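Local coordinates for protein lipoxygenase (Cyanothece sp., PDB 5EK8) that probably catalyses, as a non-heme iron 9R-lipoxygenase, the insertion of molecular oxygen into polyunsaturated fatty acids, at residues I45-E50 with Y101-K106; L73-R78 with P113-R118; V119-V124 with R137-I142. All coordinates share one frame; numbering follows the deposited sequence.

Interaction 1: residues I45-E50 with Y101-K106; sequences ITKPIE and YYDPEK
The ammonium nitrogen of Lys-47 is gripped by two carboxylates, those of Asp-103 and Glu-105, which with it make up a small salt-bridge network. Lys-47 NZ stands 3.2 Å from Asp-103 OD2, and it approaches that oxygen from well above the carboxylate plane. The second bond, from Lys-47 NZ to Glu-105 OE2 at 3.0 Å, is weak as a hydrogen bond, although the opposite charges still make it a salt bridge. With CG anti to the backbone N (chi1 -178°) and every later torsion also near 180°, Lys-47 reaches out at full length, and the chain crosses both acid side chains at about a right angle. The acids differ in setting: Asp-103 is buried, whereas Glu-105 lies exposed, so the lysine probably balances the charge of an acid withdrawn from solvent together with one that is not.

Asp-103 is itself held by its other oxygen. Asp-103 OD1 accepts the backbone N of Glu-105 at 2.8 Å with an almost straight N-H (164°), forming an Asx turn just after the strand ends. The turn brings Glu-105 round to the same side as Asp-103, which lets one lysine meet both.

Ile-45 adds an apolar contact beside the ion pair. Its CG2 lies 4.2 Å from Asp-103 CB, while CD1 rests 4.3 Å from Lys-106 CD, against the aliphatic part of that chain. Farther along, Ile-49 O lies loosely 4.5 Å from Tyr-101 CD1 at the surface.

Residues 45-50 belong to the irregular linker from helix 24-36 to strand 53-61, and they lie against the end of strand 97-102 and the turn that follows it. Strand 53-61 pairs with strand 97-102 through Asn-53 and Tyr-102, and Tyr-86 of strand 82-91 touches Ile-45.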
loop_
_atom_site.group_PDB
_atom_site.type_symbol
_atom_site.label_atom_id
_atom_site.label_comp_id
_atom_site.label_asym_id
_atom_site.label_seq_id
_atom_site.Cartn_x
_atom_site.Cartn_y
_atom_site.Cartn_z
ATOM N N ILE A 45 -16.917 -1.848 37.017
ATOM C CA ILE A 45 -18.031 -2.024 37.936
ATOM C C ILE A 45 -17.524 -2.396 39.322
ATOM O O ILE A 45 -17.462 -3.572 39.679
ATOM C CB ILE A 45 -19.008 -3.103 37.443
ATOM C CG1 ILE A 45 -19.433 -2.814 36.004
ATOM C CG2 ILE A 45 -20.232 -3.162 38.344
ATOM C CD1 ILE A 45 -20.499 -1.754 35.886
ATOM N N THR A 46 -17.148 -1.388 40.101
ATOM C CA THR A 46 -16.678 -1.630 41.457
ATOM C C THR A 46 -17.871 -1.861 42.368
ATOM O O THR A 46 -18.701 -0.975 42.571
ATOM C CB THR A 46 -15.823 -0.477 41.991
ATOM O OG1 THR A 46 -14.732 -0.240 41.091
ATOM C CG2 THR A 46 -15.271 -0.824 43.374
ATOM N N LYS A 47 -17.932 -3.078 42.896
ATOM C CA LYS A 47 -19.067 -3.601 43.640
ATOM C C LYS A 47 -18.685 -5.022 44.026
ATOM O O LYS A 47 -17.933 -5.668 43.288
ATOM C CB LYS A 47 -20.339 -3.577 42.792
ATOM C CG LYS A 47 -21.599 -4.068 43.488
ATOM C CD LYS A 47 -22.829 -3.709 42.673
ATOM C CE LYS A 47 -24.122 -4.029 43.424
ATOM N NZ LYS A 47 -25.332 -3.672 42.630
ATOM N N PRO A 48 -19.170 -5.514 45.183
ATOM C CA PRO A 48 -18.844 -6.902 45.535
ATOM C C PRO A 48 -19.223 -7.901 44.445
ATOM O O PRO A 48 -20.323 -7.832 43.902
ATOM C CB PRO A 48 -19.668 -7.148 46.810
ATOM C CG PRO A 48 -20.666 -6.007 46.872
ATOM C CD PRO A 48 -19.942 -4.858 46.252
ATOM N N ILE A 49 -18.311 -8.816 44.134
ATOM C CA ILE A 49 -18.498 -9.758 43.033
ATOM C C ILE A 49 -19.638 -10.747 43.285
ATOM O O ILE A 49 -20.202 -11.302 42.340
ATOM C CB ILE A 49 -17.201 -10.545 42.748
ATOM C CG1 ILE A 49 -16.991 -11.657 43.787
ATOM C CG2 ILE A 49 -16.012 -9.593 42.708
ATOM C CD1 ILE A 49 -15.791 -12.547 43.518
ATOM N N GLU A 50 -19.971 -10.966 44.554
ATOM C CA GLU A 50 -21.057 -11.870 44.913
ATOM C C GLU A 50 -22.394 -11.234 44.561
ATOM O O GLU A 50 -23.333 -11.912 44.141
ATOM C CB GLU A 50 -21.014 -12.217 46.405
ATOM C CG GLU A 50 -19.694 -12.800 46.881
ATOM C CD GLU A 50 -18.657 -11.734 47.186
ATOM O OE1 GLU A 50 -19.054 -10.576 47.437
ATOM O OE2 GLU A 50 -17.450 -12.056 47.175
ATOM N N TYR A 101 -18.226 -9.996 34.502
ATOM C CA TYR A 101 -19.088 -9.662 35.626
ATOM C C TYR A 101 -19.906 -8.417 35.300
ATOM O O TYR A 101 -19.348 -7.337 35.094
ATOM C CB TYR A 101 -18.267 -9.451 36.898
ATOM C CG TYR A 101 -17.629 -10.720 37.417
ATOM C CD1 TYR A 101 -18.323 -11.569 38.273
ATOM C CD2 TYR A 101 -16.338 -11.075 37.045
ATOM C CE1 TYR A 101 -17.748 -12.736 38.748
ATOM C CE2 TYR A 101 -15.754 -12.239 37.515
ATOM C CZ TYR A 101 -16.464 -13.066 38.368
ATOM O OH TYR A 101 -15.888 -14.223 38.839
ATOM N N TYR A 102 -21.225 -8.572 35.238
ATOM C CA TYR A 102 -22.098 -7.434 34.958
ATOM C C TYR A 102 -23.170 -7.255 36.027
ATOM O O TYR A 102 -23.551 -8.206 36.709
ATOM C CB TYR A 102 -22.745 -7.575 33.574
ATOM C CG TYR A 102 -23.846 -8.612 33.462
ATOM C CD1 TYR A 102 -25.181 -8.254 33.610
ATOM C CD2 TYR A 102 -23.553 -9.940 33.176
ATOM C CE1 TYR A 102 -26.190 -9.189 33.497
ATOM C CE2 TYR A 102 -24.558 -10.886 33.059
ATOM C CZ TYR A 102 -25.875 -10.502 33.222
ATOM O OH TYR A 102 -26.884 -11.430 33.108
ATOM N N ASP A 103 -23.643 -6.020 36.169
ATOM C CA ASP A 103 -24.656 -5.683 37.160
ATOM C C ASP A 103 -26.008 -5.461 36.490
ATOM O O ASP A 103 -26.147 -4.574 35.653
ATOM C CB ASP A 103 -24.230 -4.438 37.947
ATOM C CG ASP A 103 -25.256 -4.012 38.983
ATOM O OD1 ASP A 103 -26.189 -4.789 39.277
ATOM O OD2 ASP A 103 -25.118 -2.895 39.519
ATOM N N PRO A 104 -27.010 -6.276 36.857
ATOM C CA PRO A 104 -28.356 -6.119 36.300
ATOM C C PRO A 104 -29.024 -4.816 36.731
ATOM O O PRO A 104 -29.919 -4.349 36.042
ATOM C CB PRO A 104 -29.116 -7.326 36.866
ATOM C CG PRO A 104 -28.058 -8.312 37.232
ATOM C CD PRO A 104 -26.901 -7.481 37.697
ATOM N N GLU A 105 -28.585 -4.235 37.843
ATOM C CA GLU A 105 -29.268 -3.080 38.422
ATOM C C GLU A 105 -29.122 -1.794 37.611
ATOM O O GLU A 105 -29.886 -0.848 37.813
ATOM C CB GLU A 105 -28.774 -2.836 39.847
ATOM C CG GLU A 105 -29.124 -3.948 40.815
ATOM C CD GLU A 105 -28.557 -3.709 42.199
ATOM O OE1 GLU A 105 -28.483 -2.534 42.622
ATOM O OE2 GLU A 105 -28.181 -4.696 42.865
ATOM N N LYS A 106 -28.157 -1.751 36.697
ATOM C CA LYS A 106 -28.039 -0.607 35.802
ATOM C C LYS A 106 -29.118 -0.692 34.722
ATOM O O LYS A 106 -29.157 0.117 33.794
ATOM C CB LYS A 106 -26.640 -0.532 35.193
ATOM C CG LYS A 106 -25.525 -0.535 36.235
ATOM C CD LYS A 106 -24.324 0.302 35.804
ATOM C CE LYS A 106 -24.610 1.793 35.934
ATOM N NZ LYS A 106 -23.418 2.635 35.628
#

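Interaction 2: residues L73-R78 with P113-R118; sequences LEVWDR and PDLELR
The guanidinium of Arg-118 lies flat on the indole of Trp-76, the two planes 4° apart and the group centres separated by 3.6 Å. CZ sits above the five-membered ring in a cation-pi contact, and CD, earlier in the extended chain, adds a CH-pi contact over the same face. Both flat groups are also held at their rims. Glu-116 OE1 lies at the edge of the guanidinium and takes bonds from NE and NH2 of Arg-118, at 2.9 and 3.2 Å. Trp-76 NE1 donates to Glu-74 OE1 at 2.9 Å, nearly in the ring plane, which fixes the turn of the indole.

Beneath them the strands run antiparallel, with Glu-74 and Arg-118 as one hydrogen-bonded pair. On the face of Val-75 and Leu-117 the character is apolar: Val-75 CG1 meets Leu-115 CD2 and its CG2 meets Leu-117 CD1, each at 3.8 Å. Where the side chains diverge, Asp-77 OD2 accepts Asp-114 N at 2.6 Å and also binds Lys-110, while Arg-78 finds its partner in Asp-146.

One sheet face is thus apolar and the other carries a hydrogen-bonded polar layer, in which the arginine's charge is probably balanced by Glu-116 and stabilised by the indole face.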
loop_
_atom_site.group_PDB
_atom_site.type_symbol
_atom_site.label_atom_id
_atom_site.label_comp_id
_atom_site.label_asym_id
_atom_site.label_seq_id
_atom_site.Cartn_x
_atom_site.Cartn_y
_atom_site.Cartn_z
ATOM N N LEU A 73 -14.670 -6.889 25.773
ATOM C CA LEU A 73 -16.090 -7.169 25.651
ATOM C C LEU A 73 -16.875 -6.330 26.644
ATOM O O LEU A 73 -16.468 -6.172 27.797
ATOM C CB LEU A 73 -16.366 -8.655 25.886
ATOM C CG LEU A 73 -16.628 -9.568 24.689
ATOM C CD1 LEU A 73 -15.745 -9.216 23.507
ATOM C CD2 LEU A 73 -16.396 -11.008 25.115
ATOM N N GLU A 74 -18.002 -5.791 26.194
ATOM C CA GLU A 74 -18.873 -5.033 27.080
ATOM C C GLU A 74 -20.270 -5.649 27.119
ATOM O O GLU A 74 -20.861 -5.953 26.082
ATOM C CB GLU A 74 -18.943 -3.566 26.644
ATOM C CG GLU A 74 -17.610 -2.819 26.737
ATOM C CD GLU A 74 -17.700 -1.359 26.292
ATOM O OE1 GLU A 74 -18.727 -0.971 25.693
ATOM O OE2 GLU A 74 -16.739 -0.598 26.543
ATOM N N VAL A 75 -20.789 -5.854 28.322
ATOM C CA VAL A 75 -22.150 -6.345 28.474
ATOM C C VAL A 75 -23.112 -5.170 28.601
ATOM O O VAL A 75 -22.974 -4.327 29.483
ATOM C CB VAL A 75 -22.290 -7.270 29.692
ATOM C CG1 VAL A 75 -23.755 -7.442 30.064
ATOM C CG2 VAL A 75 -21.649 -8.612 29.403
ATOM N N TRP A 76 -24.080 -5.121 27.696
ATOM C CA TRP A 76 -25.065 -4.052 27.665
ATOM C C TRP A 76 -26.474 -4.610 27.711
ATOM O O TRP A 76 -26.720 -5.732 27.283
ATOM C CB TRP A 76 -24.901 -3.205 26.400
ATOM C CG TRP A 76 -23.678 -2.347 26.377
ATOM C CD1 TRP A 76 -22.397 -2.764 26.201
ATOM C CD2 TRP A 76 -23.621 -0.920 26.515
ATOM N NE1 TRP A 76 -21.538 -1.689 26.226
ATOM C CE2 TRP A 76 -22.266 -0.546 26.420
ATOM C CE3 TRP A 76 -24.584 0.075 26.716
ATOM C CZ2 TRP A 76 -21.847 0.783 26.518
ATOM C CZ3 TRP A 76 -24.168 1.395 26.808
ATOM C CH2 TRP A 76 -22.810 1.735 26.719
ATOM N N ASP A 77 -27.402 -3.820 28.224
ATOM C CA ASP A 77 -28.806 -4.119 28.051
ATOM C C ASP A 77 -29.325 -3.398 26.822
ATOM O O ASP A 77 -29.288 -2.160 26.752
ATOM C CB ASP A 77 -29.621 -3.709 29.269
ATOM C CG ASP A 77 -31.096 -3.964 29.078
ATOM O OD1 ASP A 77 -31.791 -3.096 28.507
ATOM O OD2 ASP A 77 -31.564 -5.042 29.487
ATOM N N ARG A 78 -29.797 -4.181 25.856
ATOM C CA ARG A 78 -30.479 -3.650 24.689
ATOM C C ARG A 78 -31.970 -3.582 24.980
ATOM O O ARG A 78 -32.595 -4.588 25.329
ATOM C CB ARG A 78 -30.212 -4.518 23.456
ATOM C CG ARG A 78 -30.536 -5.985 23.673
ATOM C CD ARG A 78 -30.792 -6.721 22.383
ATOM N NE ARG A 78 -31.415 -8.020 22.628
ATOM C CZ ARG A 78 -32.726 -8.236 22.588
ATOM N NH1 ARG A 78 -33.555 -7.241 22.305
ATOM N NH2 ARG A 78 -33.209 -9.448 22.826
ATOM N N PRO A 113 -32.367 -7.659 32.842
ATOM C CA PRO A 113 -31.708 -7.238 31.602
ATOM C C PRO A 113 -31.967 -8.159 30.404
ATOM O O PRO A 113 -32.062 -9.378 30.556
ATOM C CB PRO A 113 -30.220 -7.236 31.976
ATOM C CG PRO A 113 -30.117 -8.085 33.201
ATOM C CD PRO A 113 -31.404 -7.906 33.930
ATOM N N ASP A 114 -32.100 -7.553 29.227
ATOM C CA ASP A 114 -32.126 -8.273 27.958
ATOM C C ASP A 114 -30.762 -8.103 27.305
ATOM O O ASP A 114 -30.465 -7.059 26.726
ATOM C CB ASP A 114 -33.241 -7.754 27.047
ATOM C CG ASP A 114 -34.614 -7.855 27.690
ATOM O OD1 ASP A 114 -34.810 -8.763 28.527
ATOM O OD2 ASP A 114 -35.494 -7.027 27.362
ATOM N N LEU A 115 -29.935 -9.140 27.401
ATOM C CA LEU A 115 -28.499 -9.002 27.172
ATOM C C LEU A 115 -28.078 -8.746 25.729
ATOM O O LEU A 115 -28.748 -9.144 24.775
ATOM C CB LEU A 115 -27.775 -10.242 27.696
ATOM C CG LEU A 115 -27.749 -10.334 29.222
ATOM C CD1 LEU A 115 -26.959 -11.545 29.682
ATOM C CD2 LEU A 115 -27.181 -9.055 29.825
ATOM N N GLU A 116 -26.947 -8.059 25.609
ATOM C CA GLU A 116 -26.325 -7.704 24.344
ATOM C C GLU A 116 -24.823 -7.616 24.568
ATOM O O GLU A 116 -24.361 -6.894 25.448
ATOM C CB GLU A 116 -26.869 -6.376 23.814
ATOM C CG GLU A 116 -25.938 -5.665 22.842
ATOM C CD GLU A 116 -26.506 -4.342 22.336
ATOM O OE1 GLU A 116 -25.902 -3.283 22.612
ATOM O OE2 GLU A 116 -27.556 -4.364 21.656
ATOM N N LEU A 117 -24.061 -8.368 23.785
ATOM C CA LEU A 117 -22.616 -8.409 23.952
ATOM C C LEU A 117 -21.908 -7.594 22.878
ATOM O O LEU A 117 -22.134 -7.794 21.688
ATOM C CB LEU A 117 -22.124 -9.854 23.921
ATOM C CG LEU A 117 -20.721 -10.094 24.473
ATOM C CD1 LEU A 117 -20.689 -9.819 25.972
ATOM C CD2 LEU A 117 -20.271 -11.516 24.158
ATOM N N ARG A 118 -21.050 -6.673 23.296
ATOM C CA ARG A 118 -20.322 -5.845 22.347
ATOM C C ARG A 118 -18.843 -6.203 22.293
ATOM O O ARG A 118 -18.160 -6.245 23.318
ATOM C CB ARG A 118 -20.480 -4.363 22.688
ATOM C CG ARG A 118 -21.916 -3.882 22.690
ATOM C CD ARG A 118 -21.993 -2.366 22.672
ATOM N NE ARG A 118 -23.352 -1.893 22.909
ATOM C CZ ARG A 118 -23.686 -0.612 23.035
ATOM N NH1 ARG A 118 -22.757 0.331 22.940
ATOM N NH2 ARG A 118 -24.950 -0.275 23.254
#

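Interaction 3: residues V119-V124 with R137-I142; sequences VIDNRV and RIAYII
The side chains of Asp-121 and Arg-137 run alongside each other in the same direction and join in a salt bridge of 2.7 Å between Asp-121 OD2 and Arg-137 NH1. Carboxylate and guanidinium are turned steeply against each other, their planes 74° apart, so that a single nitrogen makes the bridge. Arg-137 starts with CG anti to the backbone N (chi1 161°) and then bends at chi2, which brings NH1 back beside Asp-121, whose CB lies at the edge of the guanidinium. A leucine in its place would probably leave the Asp-121 carboxylate without its charge mate. Asp-121 OD2 also has a weak hydrogen bond with Tyr-162.

Below this pair the backbones are bonded both ways: Asp-121 N gives to Arg-137 O at 2.6 Å, and Arg-137 N returns to Asp-121 O at 2.9 Å, approaching from above the carbonyl plane. On the opposite sheet face Ile-120 CD1 touches Ile-138 CG1 at 4.1 Å.

The two segments are neighbouring strands of a beta hairpin, and one step along it the register slips by a residue. Ala-139 and Tyr-140 both face Val-119, a classic beta bulge: Val-119 O accepts Ala-139 N at 2.6 Å and Tyr-140 N at 3.0 Å, and Val-119 N bonds Tyr-140 O. The psi of Ala-139, -39°, departs from strand values to make room for the extra residue. Val-119 CB packs on Tyr-140 CB at 3.9 Å, and Val-119 CG1 touches the methyl CB of Ala-139 at 4.1 Å.

Farther out, strand 72-79 flanks strand 115-126, bringing Leu-73 against Val-119 and Glu-74 against Ile-120. Pro-183 touches Arg-137, and close by Arg-123 forms a salt bridge with Asp-184; Pro-161 lies against Tyr-140.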
loop_
_atom_site.group_PDB
_atom_site.type_symbol
_atom_site.label_atom_id
_atom_site.label_comp_id
_atom_site.label_asym_id
_atom_site.label_seq_id
_atom_site.Cartn_x
_atom_site.Cartn_y
_atom_site.Cartn_z
ATOM N N VAL A 119 -18.366 -6.471 21.083
ATOM C CA VAL A 119 -16.949 -6.634 20.823
ATOM C C VAL A 119 -16.376 -5.255 20.535
ATOM O O VAL A 119 -16.841 -4.555 19.619
ATOM C CB VAL A 119 -16.674 -7.586 19.635
ATOM C CG1 VAL A 119 -15.180 -7.827 19.485
ATOM C CG2 VAL A 119 -17.413 -8.913 19.823
ATOM N N ILE A 120 -15.366 -4.891 21.324
ATOM C CA ILE A 120 -14.801 -3.549 21.339
ATOM C C ILE A 120 -13.379 -3.480 20.773
ATOM O O ILE A 120 -12.474 -4.189 21.218
ATOM C CB ILE A 120 -14.789 -2.979 22.778
ATOM C CG1 ILE A 120 -16.193 -3.028 23.380
ATOM C CG2 ILE A 120 -14.253 -1.550 22.796
ATOM C CD1 ILE A 120 -17.212 -2.236 22.596
ATOM N N ASP A 121 -13.209 -2.602 19.790
ATOM C CA ASP A 121 -11.919 -2.295 19.181
ATOM C C ASP A 121 -11.303 -1.103 19.905
ATOM O O ASP A 121 -11.988 -0.451 20.690
ATOM C CB ASP A 121 -12.115 -1.974 17.699
ATOM C CG ASP A 121 -10.969 -2.432 16.840
ATOM O OD1 ASP A 121 -9.810 -2.343 17.294
ATOM O OD2 ASP A 121 -11.235 -2.873 15.701
ATOM N N ASN A 122 -10.030 -0.808 19.647
ATOM C CA ASN A 122 -9.455 0.464 20.098
ATOM C C ASN A 122 -8.112 0.827 19.461
ATOM O O ASN A 122 -7.283 -0.037 19.180
ATOM C CB ASN A 122 -9.310 0.483 21.629
ATOM C CG ASN A 122 -8.155 -0.352 22.122
ATOM O OD1 ASN A 122 -7.022 0.121 22.210
ATOM N ND2 ASN A 122 -8.437 -1.600 22.469
ATOM N N ARG A 123 -7.920 2.122 19.234
ATOM C CA ARG A 123 -6.653 2.665 18.766
ATOM C C ARG A 123 -5.908 3.320 19.926
ATOM O O ARG A 123 -6.525 3.869 20.841
ATOM C CB ARG A 123 -6.885 3.681 17.650
ATOM C CG ARG A 123 -7.798 3.188 16.550
ATOM C CD ARG A 123 -8.001 4.250 15.476
ATOM N NE ARG A 123 -8.644 3.690 14.290
ATOM C CZ ARG A 123 -8.977 4.389 13.208
ATOM N NH1 ARG A 123 -9.558 3.782 12.183
ATOM N NH2 ARG A 123 -8.730 5.692 13.149
ATOM N N VAL A 124 -4.582 3.266 19.892
ATOM C CA VAL A 124 -3.786 3.869 20.951
ATOM C C VAL A 124 -3.154 5.169 20.474
ATOM O O VAL A 124 -2.562 5.229 19.399
ATOM C CB VAL A 124 -2.689 2.915 21.453
ATOM C CG1 VAL A 124 -1.965 3.523 22.649
ATOM C CG2 VAL A 124 -3.298 1.578 21.828
ATOM N N ARG A 137 -13.922 1.592 20.053
ATOM C CA ARG A 137 -14.763 1.555 18.863
ATOM C C ARG A 137 -15.529 0.235 18.868
ATOM O O ARG A 137 -14.962 -0.814 19.181
ATOM C CB ARG A 137 -13.922 1.689 17.590
ATOM C CG ARG A 137 -14.614 1.205 16.323
ATOM C CD ARG A 137 -13.607 0.654 15.312
ATOM N NE ARG A 137 -14.277 -0.048 14.219
ATOM C CZ ARG A 137 -14.347 -1.370 14.101
ATOM N NH1 ARG A 137 -13.769 -2.156 14.995
ATOM N NH2 ARG A 137 -14.991 -1.909 13.076
ATOM N N ILE A 138 -16.814 0.279 18.536
ATOM C CA ILE A 138 -17.632 -0.929 18.570
ATOM C C ILE A 138 -17.371 -1.810 17.351
ATOM O O ILE A 138 -17.716 -1.456 16.222
ATOM C CB ILE A 138 -19.127 -0.594 18.657
ATOM C CG1 ILE A 138 -19.437 0.026 20.019
ATOM C CG2 ILE A 138 -19.974 -1.847 18.430
ATOM C CD1 ILE A 138 -20.882 0.416 20.199
ATOM N N ALA A 139 -16.753 -2.962 17.594
ATOM C CA ALA A 139 -16.351 -3.861 16.518
ATOM C C ALA A 139 -17.486 -4.796 16.096
ATOM O O ALA A 139 -17.654 -5.067 14.909
ATOM C CB ALA A 139 -15.133 -4.662 16.933
ATOM N N TYR A 140 -18.269 -5.280 17.055
ATOM C CA TYR A 140 -19.373 -6.178 16.698
ATOM C C TYR A 140 -20.435 -6.238 17.789
ATOM O O TYR A 140 -20.164 -5.921 18.941
ATOM C CB TYR A 140 -18.838 -7.586 16.408
ATOM C CG TYR A 140 -19.787 -8.485 15.637
ATOM C CD1 TYR A 140 -20.098 -8.227 14.305
ATOM C CD2 TYR A 140 -20.350 -9.611 16.234
ATOM C CE1 TYR A 140 -20.956 -9.058 13.593
ATOM C CE2 TYR A 140 -21.205 -10.447 15.531
ATOM C CZ TYR A 140 -21.506 -10.165 14.215
ATOM O OH TYR A 140 -22.359 -10.997 13.526
ATOM N N ILE A 141 -21.652 -6.634 17.429
ATOM C CA ILE A 141 -22.707 -6.794 18.428
ATOM C C ILE A 141 -23.441 -8.127 18.287
ATOM O O ILE A 141 -23.924 -8.475 17.211
ATOM C CB ILE A 141 -23.743 -5.652 18.361
ATOM C CG1 ILE A 141 -23.072 -4.289 18.536
ATOM C CG2 ILE A 141 -24.799 -5.831 19.434
ATOM C CD1 ILE A 141 -24.022 -3.127 18.370
ATOM N N ILE A 142 -23.513 -8.866 19.388
ATOM C CA ILE A 142 -24.231 -10.129 19.430
ATOM C C ILE A 142 -25.440 -10.026 20.348
ATOM O O ILE A 142 -25.327 -9.539 21.471
ATOM C CB ILE A 142 -23.331 -11.264 19.920
ATOM C CG1 ILE A 142 -22.062 -11.335 19.068
ATOM C CG2 ILE A 142 -24.090 -12.572 19.901
ATOM C CD1 ILE A 142 -21.016 -12.280 19.607
#

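Going from the N terminus, the linker 45-50 opens interaction 1, which closes only at 101-106, after strands 53-61, 72-79 and 82-91. Interaction 2 opens inside that loop, at 73-78, and closes beyond it at 113-118, so the two cross. Interaction 3 follows in series, a short hairpin closure on the continuation of strand 115-126. Tyr-102 joins the first two by packing on Val-75 and Leu-115, bringing the three-strand sheet against the four-strand one, an arrangement consistent with the beta-sandwich of a PLAT domain. Interactions 2 and 3 share that four-strand sheet, and Leu-117 N probably bonds Ile-142 O. Interactions 1 and 3 stay apart, nearest atoms about 12 Å.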